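Local coordinates for cell wall binding protein cwp8 (Peptoclostridium difficile, PDB 5J6Q), which is a surface protein that probably attaches to the bacterial cell wall through its CWB2 modules, at residues A[3-8]-A[13-18]; A[7-12]-A[58-63]; A[54-59]-A[69-74]; A[207-212]-A[276-281]; A[246-251]-A[256-261]. One frame throughout, in Å; residues are numbered along the deposited sequence.

Contact 1: A[3-8]-A[13-18]; sequences KNYTVS and AKLIEE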
# COMPACT_ATOMS: atom_id res chain seq x y z
N LYS A 3 -21.84 9.72 15.52
CA LYS A 3 -21.23 9.18 14.31
C LYS A 3 -21.30 7.66 14.22
O LYS A 3 -21.43 6.98 15.24
CB LYS A 3 -19.76 9.62 14.16
CG LYS A 3 -19.43 10.16 12.76
CD LYS A 3 -20.69 10.48 11.97
CE LYS A 3 -20.44 10.84 10.53
NZ LYS A 3 -21.73 11.10 9.84
N ASN A 4 -21.22 7.15 12.99
CA ASN A 4 -21.26 5.71 12.73
C ASN A 4 -19.89 5.18 12.34
O ASN A 4 -19.40 5.46 11.24
CB ASN A 4 -22.25 5.43 11.61
CG ASN A 4 -23.60 6.05 11.84
OD1 ASN A 4 -24.60 5.33 11.86
ND2 ASN A 4 -23.71 7.35 12.14
N TYR A 5 -19.26 4.40 13.22
CA TYR A 5 -17.93 3.86 12.95
C TYR A 5 -17.76 2.38 13.36
O TYR A 5 -18.74 1.73 13.77
CB TYR A 5 -16.90 4.70 13.70
CG TYR A 5 -17.22 4.75 15.18
CD1 TYR A 5 -16.62 3.88 16.06
CD2 TYR A 5 -18.13 5.67 15.68
CE1 TYR A 5 -16.92 3.91 17.42
CE2 TYR A 5 -18.44 5.71 17.03
CZ TYR A 5 -17.83 4.83 17.90
OH TYR A 5 -18.13 4.85 19.24
N THR A 6 -16.50 1.89 13.32
CA THR A 6 -16.18 0.54 13.62
C THR A 6 -15.02 0.45 14.55
O THR A 6 -14.04 1.16 14.39
CB THR A 6 -15.97 -0.17 12.26
OG1 THR A 6 -17.15 0.08 11.48
CG2 THR A 6 -15.75 -1.63 12.39
N VAL A 7 -15.12 -0.40 15.54
CA VAL A 7 -14.04 -0.56 16.50
C VAL A 7 -13.79 -1.97 16.62
O VAL A 7 -14.66 -2.77 16.34
CB VAL A 7 -14.39 -0.02 17.94
CG1 VAL A 7 -14.42 1.50 17.94
CG2 VAL A 7 -15.75 -0.56 18.40
N SER A 8 -12.61 -2.32 17.05
CA SER A 8 -12.37 -3.71 17.26
C SER A 8 -12.93 -4.10 18.65
O SER A 8 -13.03 -3.25 19.53
CB SER A 8 -10.88 -4.00 17.20
OG SER A 8 -10.23 -3.37 18.30
N ALA A 13 -13.72 -0.95 25.05
CA ALA A 13 -13.97 -0.47 26.46
C ALA A 13 -14.77 0.83 26.50
O ALA A 13 -15.80 0.95 27.19
CB ALA A 13 -12.64 -0.24 27.15
N LYS A 14 -14.29 1.80 25.77
CA LYS A 14 -14.84 3.12 25.62
C LYS A 14 -16.28 3.06 25.11
O LYS A 14 -17.11 3.85 25.56
CB LYS A 14 -13.94 3.90 24.63
CG LYS A 14 -14.36 5.34 24.38
CD LYS A 14 -13.24 6.12 23.69
N LEU A 15 -16.62 2.10 24.19
CA LEU A 15 -17.99 2.10 23.70
C LEU A 15 -18.88 1.58 24.81
O LEU A 15 -19.90 2.17 25.10
CB LEU A 15 -18.11 1.24 22.42
CG LEU A 15 -19.56 1.08 21.95
CD1 LEU A 15 -19.99 2.34 21.24
CD2 LEU A 15 -19.67 -0.15 21.04
N ILE A 16 -18.50 0.49 25.42
CA ILE A 16 -19.26 -0.09 26.50
C ILE A 16 -19.62 0.92 27.70
O ILE A 16 -20.73 0.87 28.23
CB ILE A 16 -18.39 -1.20 26.96
CG1 ILE A 16 -18.29 -2.25 25.82
CG2 ILE A 16 -18.91 -1.77 28.29
CD1 ILE A 16 -17.27 -3.39 26.09
N GLU A 17 -18.69 1.83 28.10
CA GLU A 17 -18.99 2.79 29.20
C GLU A 17 -19.77 3.93 28.62
O GLU A 17 -20.51 4.64 29.30
CB GLU A 17 -17.70 3.29 29.85
CG GLU A 17 -17.59 2.87 31.31
CD GLU A 17 -18.54 3.63 32.21
OE1 GLU A 17 -18.39 4.88 32.32
OE2 GLU A 17 -19.45 2.98 32.83
N GLU A 18 -19.61 4.12 27.33
CA GLU A 18 -20.36 5.12 26.61
C GLU A 18 -21.83 4.63 26.70
O GLU A 18 -22.76 5.39 27.01
CB GLU A 18 -19.84 5.17 25.16
CG GLU A 18 -18.65 6.11 24.97
CD GLU A 18 -18.19 6.25 23.52
OE1 GLU A 18 -18.81 5.65 22.61
OE2 GLU A 18 -17.19 6.96 23.29
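Y5 and L15 meet where the first strand of the chain, 5-8, is backed by helix 13-24. Strand 5-8 lies at one end of a five-strand mixed sheet. The helix leads on to strand 41-45, which runs parallel to 5-8, with strands 178-183 and 68-75 between them. The unit is a beta-alpha-beta crossover between non-adjacent strands. The contact is small. Its tight side is the L15 side, where the leucine is buried. L15 CG stands anti to the backbone N (chi1 173°), which sends the side chain out from the helix toward the strand. The tyrosine and leucine side chains slide past each other in opposite directions, and L15 CD1 comes to rest 3.7 Å from Y5 OH. The other methyl, L15 CD2, turns to strand 68-75 and packs on V71 CG2. V7 lies at the edge of the Y5 ring. Its CG1 is in the ring plane, with V7 CG1 3.5 Å from Y5 CE1, and so limits the ring at that edge.

The loose side is the E18 side, one helical turn on, where both Y5 and E18 remain partly open to solvent. The carboxylate of E18 comes near the phenol oxygen, though the position of this side chain is less certain. The backbone of strand 5-8 is bonded to T181 and K183 of strand 178-183, and Y5 also packs on V180. I16 points to another neighbour and packs on Q57 and I60. At the loose end Y5 OH and E18 OE1 are 3.5 Å apart, with the ring and carboxylate planes 86° apart.

Contact 2: A[7-12]-A[58-63]; sequences VSAKDS and NKINSL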
# COMPACT_ATOMS: atom_id res chain seq x y z
N VAL A 7 -15.12 -0.40 15.54
CA VAL A 7 -14.04 -0.56 16.50
C VAL A 7 -13.79 -1.97 16.62
O VAL A 7 -14.66 -2.77 16.34
CB VAL A 7 -14.39 -0.02 17.94
CG1 VAL A 7 -14.42 1.50 17.94
CG2 VAL A 7 -15.75 -0.56 18.40
N SER A 8 -12.61 -2.32 17.05
CA SER A 8 -12.37 -3.71 17.26
C SER A 8 -12.93 -4.10 18.65
O SER A 8 -13.03 -3.25 19.53
CB SER A 8 -10.88 -4.00 17.20
OG SER A 8 -10.23 -3.37 18.30
N ALA A 9 -13.27 -5.37 18.81
CA ALA A 9 -13.72 -5.91 20.06
C ALA A 9 -12.69 -5.51 21.17
O ALA A 9 -13.05 -4.87 22.14
CB ALA A 9 -13.85 -7.43 19.94
N LYS A 10 -11.41 -5.86 20.99
CA LYS A 10 -10.34 -5.56 21.97
C LYS A 10 -10.31 -4.08 22.39
O LYS A 10 -10.06 -3.80 23.58
CB LYS A 10 -8.98 -5.99 21.37
CG LYS A 10 -7.75 -5.40 22.08
CD LYS A 10 -6.46 -6.06 21.52
CE LYS A 10 -5.57 -5.07 20.80
NZ LYS A 10 -5.04 -5.61 19.51
N ASP A 11 -10.61 -3.13 21.49
CA ASP A 11 -10.57 -1.75 21.90
C ASP A 11 -11.98 -1.17 22.03
O ASP A 11 -12.20 0.01 21.70
CB ASP A 11 -9.71 -0.93 20.91
CG ASP A 11 -8.39 -1.62 20.55
OD1 ASP A 11 -7.55 -1.83 21.47
OD2 ASP A 11 -8.21 -1.97 19.38
N SER A 12 -12.96 -1.98 22.53
CA SER A 12 -14.36 -1.50 22.66
C SER A 12 -14.71 -1.01 24.08
O SER A 12 -15.87 -0.70 24.30
CB SER A 12 -15.35 -2.60 22.25
OG SER A 12 -15.07 -3.84 22.89
N ASN A 58 -20.73 -9.01 27.13
CA ASN A 58 -20.69 -10.45 26.86
C ASN A 58 -20.88 -10.73 25.34
O ASN A 58 -20.38 -11.75 24.88
CB ASN A 58 -21.82 -11.24 27.61
CG ASN A 58 -21.65 -11.26 29.15
OD1 ASN A 58 -22.66 -11.38 29.88
ND2 ASN A 58 -20.47 -11.21 29.70
N LYS A 59 -21.70 -9.94 24.63
CA LYS A 59 -21.94 -10.23 23.21
C LYS A 59 -20.68 -9.91 22.46
O LYS A 59 -20.26 -10.71 21.62
CB LYS A 59 -23.18 -9.43 22.70
CG LYS A 59 -24.52 -10.14 23.22
CD LYS A 59 -25.82 -9.53 22.58
CE LYS A 59 -27.04 -10.23 23.21
NZ LYS A 59 -28.29 -9.63 22.69
N ILE A 60 -20.05 -8.78 22.78
CA ILE A 60 -18.80 -8.43 22.15
C ILE A 60 -17.74 -9.52 22.39
O ILE A 60 -16.98 -9.84 21.46
CB ILE A 60 -18.30 -7.05 22.70
CG1 ILE A 60 -19.10 -5.87 22.08
CG2 ILE A 60 -16.81 -6.90 22.38
CD1 ILE A 60 -18.77 -4.52 22.83
N ASN A 61 -17.67 -10.10 23.63
CA ASN A 61 -16.66 -11.12 23.95
C ASN A 61 -16.96 -12.44 23.33
O ASN A 61 -16.03 -13.21 23.11
CB ASN A 61 -16.55 -11.32 25.43
CG ASN A 61 -15.86 -10.13 26.07
OD1 ASN A 61 -15.80 -10.06 27.30
ND2 ASN A 61 -15.34 -9.17 25.30
N SER A 62 -18.20 -12.71 22.99
CA SER A 62 -18.47 -14.05 22.43
C SER A 62 -18.23 -14.04 20.89
O SER A 62 -18.42 -15.05 20.19
CB SER A 62 -19.92 -14.39 22.73
OG SER A 62 -20.72 -13.63 21.84
N LEU A 63 -17.80 -12.91 20.37
CA LEU A 63 -17.55 -12.82 18.93
C LEU A 63 -16.30 -13.64 18.48
O LEU A 63 -15.21 -13.43 19.04
CB LEU A 63 -17.31 -11.36 18.57
CG LEU A 63 -18.52 -10.52 18.52
CD1 LEU A 63 -18.04 -9.09 18.19
CD2 LEU A 63 -19.54 -11.05 17.42
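The first torsion of I60 (chi1 -76°) sets CG1 anti to the carbonyl carbon and CG2 anti to the backbone N. With this setting CG2 lies against A9 and S12, and CD1 against S12. In S12 the torsion is 50°, and OG sits between the backbone N and the carbonyl carbon, against the isoleucine. CG2 of I60 makes the closest approaches. It lies 3.9 Å from A9 CB and 3.6 Å from S12 OG. The end of the other branch, I60 CD1, reaches S12 CB at 4.0 Å. The contact is apolar on the I60 side, and a serine oxygen rests on two of its methyls.

Residues 9-12 form a type I beta turn at the end of strand 5-8, closed by S12 N to A9 O at 2.9 Å. This turn passes the chain into helix 13-24. The modelled bond from S12 OG to A9 O is too short to be trusted. Just before the turn, S8 OG accepts from D11 N at 3.2 Å, an ST motif that ties the strand end to the turn. On the other segment, helix 53-61 ends close by. There K59 O takes both S62 N and S62 OG from the same face of its carbonyl plane. I60 also packs on V182 of strand 178-183, and L63 O accepts a hydrogen bond from N184 ND2.

Contact 3: A[54-59]-A[69-74]; sequences TQLQNK and LKVTIQ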
# COMPACT_ATOMS: atom_id res chain seq x y z
N THR A 54 -23.49 -4.92 30.77
CA THR A 54 -22.77 -6.18 30.81
C THR A 54 -23.27 -7.16 29.63
O THR A 54 -22.48 -7.96 29.16
CB THR A 54 -23.01 -6.88 32.22
OG1 THR A 54 -22.51 -5.98 33.24
CG2 THR A 54 -22.28 -8.26 32.40
N GLN A 55 -24.53 -7.14 29.22
CA GLN A 55 -24.90 -8.08 28.13
C GLN A 55 -24.15 -7.55 26.86
O GLN A 55 -23.81 -8.33 26.02
CB GLN A 55 -26.42 -8.02 27.92
CG GLN A 55 -26.91 -8.89 26.67
CD GLN A 55 -28.39 -8.69 26.55
OE1 GLN A 55 -28.93 -7.57 26.21
NE2 GLN A 55 -29.08 -9.61 27.09
N LEU A 56 -23.81 -6.20 26.78
CA LEU A 56 -23.15 -5.68 25.56
C LEU A 56 -21.79 -6.34 25.53
O LEU A 56 -21.39 -7.07 24.56
CB LEU A 56 -23.05 -4.10 25.56
CG LEU A 56 -22.17 -3.52 24.37
CD1 LEU A 56 -22.64 -4.09 23.00
CD2 LEU A 56 -22.31 -2.03 24.22
N GLN A 57 -21.07 -6.10 26.67
CA GLN A 57 -19.78 -6.72 26.94
C GLN A 57 -19.75 -8.23 26.61
O GLN A 57 -18.80 -8.70 25.95
CB GLN A 57 -19.43 -6.60 28.43
CG GLN A 57 -18.04 -7.09 28.75
CD GLN A 57 -17.20 -5.91 29.22
OE1 GLN A 57 -16.33 -5.42 28.50
NE2 GLN A 57 -17.45 -5.42 30.46
N ASN A 58 -20.73 -9.01 27.13
CA ASN A 58 -20.69 -10.45 26.86
C ASN A 58 -20.88 -10.73 25.34
O ASN A 58 -20.38 -11.75 24.88
CB ASN A 58 -21.82 -11.24 27.61
CG ASN A 58 -21.65 -11.26 29.15
OD1 ASN A 58 -22.66 -11.38 29.88
ND2 ASN A 58 -20.47 -11.21 29.70
N LYS A 59 -21.70 -9.94 24.63
CA LYS A 59 -21.94 -10.23 23.21
C LYS A 59 -20.68 -9.91 22.46
O LYS A 59 -20.26 -10.71 21.62
CB LYS A 59 -23.18 -9.43 22.70
CG LYS A 59 -24.52 -10.14 23.22
CD LYS A 59 -25.82 -9.53 22.58
CE LYS A 59 -27.04 -10.23 23.21
NZ LYS A 59 -28.29 -9.63 22.69
N LEU A 69 -20.89 -7.45 15.18
CA LEU A 69 -22.27 -7.24 15.60
C LEU A 69 -22.46 -5.73 15.54
O LEU A 69 -21.45 -4.99 15.54
CB LEU A 69 -22.54 -7.77 17.05
CG LEU A 69 -21.55 -7.24 18.14
CD1 LEU A 69 -21.76 -5.75 18.47
CD2 LEU A 69 -21.73 -8.09 19.49
N LYS A 70 -23.67 -5.26 15.49
CA LYS A 70 -23.81 -3.79 15.47
C LYS A 70 -24.55 -3.31 16.71
O LYS A 70 -25.45 -3.98 17.14
CB LYS A 70 -24.66 -3.29 14.26
CG LYS A 70 -24.18 -3.70 12.84
CD LYS A 70 -25.38 -3.66 11.82
CE LYS A 70 -25.03 -4.14 10.41
NZ LYS A 70 -26.26 -4.33 9.56
N VAL A 71 -24.17 -2.14 17.24
CA VAL A 71 -24.88 -1.49 18.32
C VAL A 71 -25.59 -0.30 17.80
O VAL A 71 -24.97 0.59 17.25
CB VAL A 71 -23.96 -1.02 19.43
CG1 VAL A 71 -24.81 -0.43 20.57
CG2 VAL A 71 -23.10 -2.16 19.93
N THR A 72 -26.90 -0.24 17.94
CA THR A 72 -27.56 0.93 17.47
C THR A 72 -28.03 1.69 18.73
O THR A 72 -28.52 1.10 19.72
CB THR A 72 -28.76 0.60 16.50
OG1 THR A 72 -29.75 -0.09 17.23
CG2 THR A 72 -28.30 -0.19 15.24
N ILE A 73 -27.82 3.02 18.68
CA ILE A 73 -28.19 3.95 19.72
C ILE A 73 -29.06 4.96 19.04
O ILE A 73 -28.67 5.51 18.00
CB ILE A 73 -26.97 4.72 20.38
CG1 ILE A 73 -25.98 3.79 20.95
CG2 ILE A 73 -27.52 5.72 21.45
CD1 ILE A 73 -24.85 3.50 19.96
N GLN A 74 -30.22 5.22 19.58
CA GLN A 74 -31.03 6.28 19.00
C GLN A 74 -31.77 7.11 20.08
O GLN A 74 -32.54 6.57 20.88
CB GLN A 74 -32.04 5.75 18.02
CG GLN A 74 -32.93 6.87 17.48
CD GLN A 74 -33.88 6.34 16.42
OE1 GLN A 74 -34.21 5.16 16.37
NE2 GLN A 74 -34.42 7.26 15.59
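L56 and V71 reach toward each other tip to tip, with L56 CD1 3.7 Å from V71 CG2. One turn on along the helix, K59 meets L69. Here L69 CD2 does the touching, and it lies against the backbone of K59 as much as the side chain. It is 3.6 Å from K59 C and 3.8 Å from K59 CB. The same methyl, L69 CD2, also touches the nitrogen of that peptide, I60 N, at 3.8 Å. There is no hydrogen bond between the segments. The contact is apolar, and L56, L69 and V71 are all buried.

Torsions place these groups. The first torsion of L56 (chi1 172°) carries CG away from the backbone N and lets the leucine tip bend in toward the strand. V71 turns CG2 beside its backbone N, where it can meet that tip. L69 and V71, two residues apart on the strand, face the helix. K59 starts toward the sheet, but its extended chain leads the amino end away, and it is CB of its side chain that meets L69.

The next layer holds the strand itself. The backbones of L69 and V71 bond to V182 and V180, and T72 bonds to K44. Strand 68-75 thus runs antiparallel between strands 178-183 and 41-45. Helix 53-61 lies across one face of this sheet beside helix 13-24, with L56 packed on V19 and V45.

Contact 4: A[207-212]-A[276-281]; sequences EIVNKV and TDVKDG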
# COMPACT_ATOMS: atom_id res chain seq x y z
N GLU A 207 4.19 -5.39 2.57
CA GLU A 207 3.79 -6.29 3.65
C GLU A 207 2.43 -6.91 3.28
O GLU A 207 2.20 -8.06 3.56
CB GLU A 207 3.68 -5.53 4.98
CG GLU A 207 5.02 -4.93 5.37
CD GLU A 207 5.04 -4.39 6.81
OE1 GLU A 207 4.04 -4.56 7.52
OE2 GLU A 207 6.07 -3.79 7.20
N ILE A 208 1.57 -6.16 2.63
CA ILE A 208 0.26 -6.74 2.27
C ILE A 208 0.47 -7.82 1.20
O ILE A 208 -0.08 -8.92 1.29
CB ILE A 208 -0.62 -5.59 1.80
CG1 ILE A 208 -0.93 -4.72 3.00
CG2 ILE A 208 -1.90 -6.08 1.12
CD1 ILE A 208 -1.41 -3.40 2.55
N VAL A 209 1.30 -7.51 0.19
CA VAL A 209 1.63 -8.46 -0.87
C VAL A 209 2.19 -9.71 -0.23
O VAL A 209 1.82 -10.82 -0.63
CB VAL A 209 2.67 -7.83 -1.87
CG1 VAL A 209 3.17 -8.90 -2.84
CG2 VAL A 209 2.03 -6.68 -2.62
N ASN A 210 3.08 -9.56 0.79
CA ASN A 210 3.66 -10.75 1.49
C ASN A 210 2.59 -11.57 2.25
O ASN A 210 2.69 -12.81 2.28
CB ASN A 210 4.73 -10.36 2.52
CG ASN A 210 5.76 -11.50 2.75
OD1 ASN A 210 6.83 -11.53 2.11
ND2 ASN A 210 5.52 -12.51 3.61
N LYS A 211 1.58 -10.89 2.87
CA LYS A 211 0.56 -11.65 3.58
C LYS A 211 -0.27 -12.48 2.60
O LYS A 211 -0.59 -13.61 2.92
CB LYS A 211 -0.35 -10.70 4.37
CG LYS A 211 0.40 -9.92 5.44
CD LYS A 211 -0.03 -10.29 6.88
CE LYS A 211 -1.52 -10.56 7.02
NZ LYS A 211 -2.11 -9.91 8.23
N VAL A 212 -0.59 -11.96 1.41
CA VAL A 212 -1.39 -12.72 0.45
C VAL A 212 -0.64 -14.01 0.09
O VAL A 212 -1.20 -15.09 0.23
CB VAL A 212 -1.69 -11.85 -0.78
CG1 VAL A 212 -2.43 -12.67 -1.84
CG2 VAL A 212 -2.53 -10.63 -0.37
N THR A 276 -5.82 -5.07 -7.09
CA THR A 276 -6.68 -6.07 -7.82
C THR A 276 -5.70 -7.01 -8.40
O THR A 276 -5.86 -8.25 -8.31
CB THR A 276 -7.56 -5.36 -8.89
OG1 THR A 276 -8.27 -4.33 -8.21
CG2 THR A 276 -8.57 -6.31 -9.58
N ASP A 277 -4.61 -6.43 -9.01
CA ASP A 277 -3.57 -7.32 -9.51
C ASP A 277 -3.05 -8.25 -8.43
O ASP A 277 -2.95 -9.46 -8.67
CB ASP A 277 -2.39 -6.51 -10.12
CG ASP A 277 -2.75 -5.99 -11.48
OD1 ASP A 277 -3.41 -6.73 -12.23
OD2 ASP A 277 -2.40 -4.81 -11.80
N VAL A 278 -2.71 -7.71 -7.21
CA VAL A 278 -2.23 -8.59 -6.13
C VAL A 278 -3.33 -9.63 -5.77
O VAL A 278 -3.04 -10.81 -5.55
CB VAL A 278 -1.86 -7.85 -4.82
CG1 VAL A 278 -1.50 -8.88 -3.74
CG2 VAL A 278 -0.69 -6.88 -5.05
N LYS A 279 -4.60 -9.21 -5.68
CA LYS A 279 -5.59 -10.23 -5.30
C LYS A 279 -5.76 -11.26 -6.43
O LYS A 279 -5.88 -12.47 -6.14
CB LYS A 279 -6.93 -9.56 -4.96
CG LYS A 279 -8.11 -10.53 -4.95
CD LYS A 279 -9.42 -9.80 -4.69
CE LYS A 279 -10.61 -10.54 -5.25
NZ LYS A 279 -11.50 -9.61 -6.00
N ASP A 280 -5.75 -10.80 -7.71
CA ASP A 280 -5.93 -11.74 -8.81
C ASP A 280 -4.66 -12.58 -8.98
O ASP A 280 -4.66 -13.59 -9.69
CB ASP A 280 -6.22 -10.99 -10.11
CG ASP A 280 -7.63 -10.42 -10.23
OD1 ASP A 280 -8.50 -10.74 -9.35
OD2 ASP A 280 -7.88 -9.66 -11.20
N GLY A 281 -3.57 -12.18 -8.30
CA GLY A 281 -2.33 -12.92 -8.46
C GLY A 281 -1.67 -12.56 -9.78
O GLY A 281 -0.80 -13.27 -10.25
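No flat side-chain group joins V209 and V212 to V278, so there is no stacking between these two helices. The planar feature that is approached is a backbone carbonyl: V212 CG1 lies 4.2 Å from V278 O. All else is branched methyl packing. V278 points at the other helix and sets its two methyls on two different valines. V278 CG2 meets V209 CG2 at 3.7 Å, and the two side chains cross at about a right angle. V278 CG1 meets V212 CG2 at 3.9 Å, in a more slanting approach. V209 and V212 are three residues apart, so they present one side of helix 203-213, and V278 straddles them. The first torsion of V278 (chi1 175°) puts CG1 anti to the backbone N and CG2 beside it, which divides the methyls in this way.

V278 lies in the last turn of its helix. That helix ends in a Schellman motif with G281, at positive phi, as C-prime residue. G281 N bonds weakly to V278 O at 3.1 Å, and K282 N bonds to D277 O.

The contact is buried at V278, while V209 and V212 are partly open. V278 also packs on L284, and V209 on L201. Both helices belong to Cwp8 domain 3. They lie side by side against its four-strand sheet, with V212 and K279 both touching L218 of strand 217-224, one of the two outer strands.

Contact 5: A[246-251]-A[256-261]; sequences IVLSKA and ETISVS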
# COMPACT_ATOMS: atom_id res chain seq x y z
N ILE A 246 -9.51 -2.87 2.64
CA ILE A 246 -8.72 -4.00 2.22
C ILE A 246 -8.85 -4.99 3.32
O ILE A 246 -8.51 -4.63 4.44
CB ILE A 246 -7.19 -3.57 2.07
CG1 ILE A 246 -7.02 -2.46 1.08
CG2 ILE A 246 -6.35 -4.75 1.72
CD1 ILE A 246 -5.67 -1.72 1.23
N VAL A 247 -9.24 -6.24 3.04
CA VAL A 247 -9.41 -7.25 4.06
C VAL A 247 -8.55 -8.46 3.80
O VAL A 247 -8.63 -9.05 2.72
CB VAL A 247 -10.94 -7.65 4.06
CG1 VAL A 247 -11.23 -8.67 5.15
CG2 VAL A 247 -11.81 -6.41 4.22
N LEU A 248 -7.73 -8.87 4.78
CA LEU A 248 -6.88 -10.03 4.62
C LEU A 248 -7.42 -11.12 5.53
O LEU A 248 -7.63 -10.85 6.70
CB LEU A 248 -5.41 -9.75 4.98
CG LEU A 248 -4.70 -8.71 4.12
CD1 LEU A 248 -4.91 -9.08 2.64
CD2 LEU A 248 -5.22 -7.33 4.43
N SER A 249 -7.61 -12.35 5.02
CA SER A 249 -8.14 -13.44 5.83
C SER A 249 -7.50 -14.78 5.52
O SER A 249 -7.00 -15.03 4.41
CB SER A 249 -9.65 -13.59 5.61
OG SER A 249 -10.30 -12.36 5.37
N LYS A 250 -7.55 -15.66 6.51
CA LYS A 250 -7.02 -17.02 6.43
C LYS A 250 -7.72 -17.90 7.47
O LYS A 250 -8.16 -17.39 8.50
CB LYS A 250 -5.51 -17.01 6.71
CG LYS A 250 -4.77 -18.14 6.02
CD LYS A 250 -3.28 -17.98 6.18
CE LYS A 250 -2.58 -19.32 6.16
NZ LYS A 250 -1.14 -19.16 6.50
N ALA A 251 -7.84 -19.22 7.21
CA ALA A 251 -8.50 -20.13 8.15
C ALA A 251 -7.77 -20.16 9.48
O ALA A 251 -6.54 -20.09 9.50
CB ALA A 251 -8.54 -21.53 7.57
N GLU A 256 -7.88 -9.12 9.08
CA GLU A 256 -7.35 -7.79 9.30
C GLU A 256 -7.99 -6.93 8.29
O GLU A 256 -8.08 -7.30 7.14
CB GLU A 256 -5.79 -7.77 9.18
CG GLU A 256 -5.23 -6.40 8.88
CD GLU A 256 -3.69 -6.40 8.74
OE1 GLU A 256 -3.12 -7.39 8.21
OE2 GLU A 256 -3.06 -5.40 9.17
N THR A 257 -8.44 -5.76 8.68
CA THR A 257 -9.06 -4.86 7.74
C THR A 257 -8.32 -3.54 7.74
O THR A 257 -8.15 -2.95 8.81
CB THR A 257 -10.58 -4.70 8.12
OG1 THR A 257 -11.26 -5.93 7.84
CG2 THR A 257 -11.22 -3.62 7.35
N ILE A 258 -7.87 -3.04 6.55
CA ILE A 258 -7.16 -1.76 6.46
C ILE A 258 -7.92 -0.77 5.59
O ILE A 258 -8.08 -0.99 4.40
CB ILE A 258 -5.74 -1.99 5.83
CG1 ILE A 258 -4.93 -2.91 6.73
CG2 ILE A 258 -5.04 -0.61 5.64
CD1 ILE A 258 -3.76 -3.58 5.97
N SER A 259 -8.32 0.35 6.16
CA SER A 259 -9.11 1.41 5.51
C SER A 259 -8.17 2.48 5.00
O SER A 259 -7.42 3.08 5.80
CB SER A 259 -10.08 2.05 6.51
OG SER A 259 -10.74 1.07 7.32
N VAL A 260 -8.23 2.77 3.69
CA VAL A 260 -7.33 3.79 3.18
C VAL A 260 -8.09 4.86 2.43
O VAL A 260 -9.14 4.62 1.87
CB VAL A 260 -6.21 3.15 2.31
CG1 VAL A 260 -5.51 2.04 3.10
CG2 VAL A 260 -6.78 2.56 1.03
N SER A 261 -7.53 6.04 2.42
CA SER A 261 -8.19 7.14 1.78
C SER A 261 -7.16 8.16 1.50
O SER A 261 -6.09 8.08 2.07
CB SER A 261 -9.23 7.74 2.74
OG SER A 261 -8.56 8.09 3.95
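Backbone hydrogen bonds come first in this contact: four join I246 and L248 to I258 and E256. I258 N reaches I246 O at 2.7 Å. Its return bond, I246 N to I258 O, is 2.9 Å long. L248 N to E256 O is 2.9 Å, and E256 N to L248 O is 3.0 Å. Between these pairs lies V247 with T257, a non-hydrogen-bonded pair. Here T257 CA approaches I246 O, and V247 CA approaches E256 O, both in CA-H...O contacts.

The two strands, 242-249 and 256-262, form an antiparallel beta hairpin. They are the inner strands of a four-strand mixed sheet, flanked by strands 186-191 and 217-224.

Apolar contacts lie on the face of I246, L248, I258 and V260. I246 CB faces I258 CB at 4.3 Å across the hydrogen-bonded pair. I246 CD1 packs on V260 CG1 at 4.2 Å, and L248 CD2 on I258 CD1 at 4.3 Å. On the other face V247 and T257 lie side by side and point the same way, with V247 CG2 3.7 Å from T257 OG1.

The charged end of E256 finds its partners outside the hairpin. OE1 forms a salt bridge with K211 NZ on helix 203-213, and OE2 accepts from Q188 NE2 on strand 186-191.

Contacts 1, 2 and 3 form one cluster at the N-terminal end of the chain, with centres 9 to 10 Å apart. All three belong to one five-strand mixed sheet and its helices. Contacts 1 and 2 share strand 5-8, and contacts 2 and 3 share helix 53-61. I16 on I60, and L15 on V71, join them. Contacts 4 and 5 form a second cluster in Cwp8 domain 3, with centres 11 Å apart. The salt bridge of K211 with E256 links them, and strand 256-262 leads into helix 265-280. The hairpin of contact 5 falls between the two segments of contact 4. Contacts 1 and 5 come within about 7 Å at their nearest atoms without touching. Each cluster thus packs helices on its own sheet, in two neighbouring parts of the chain.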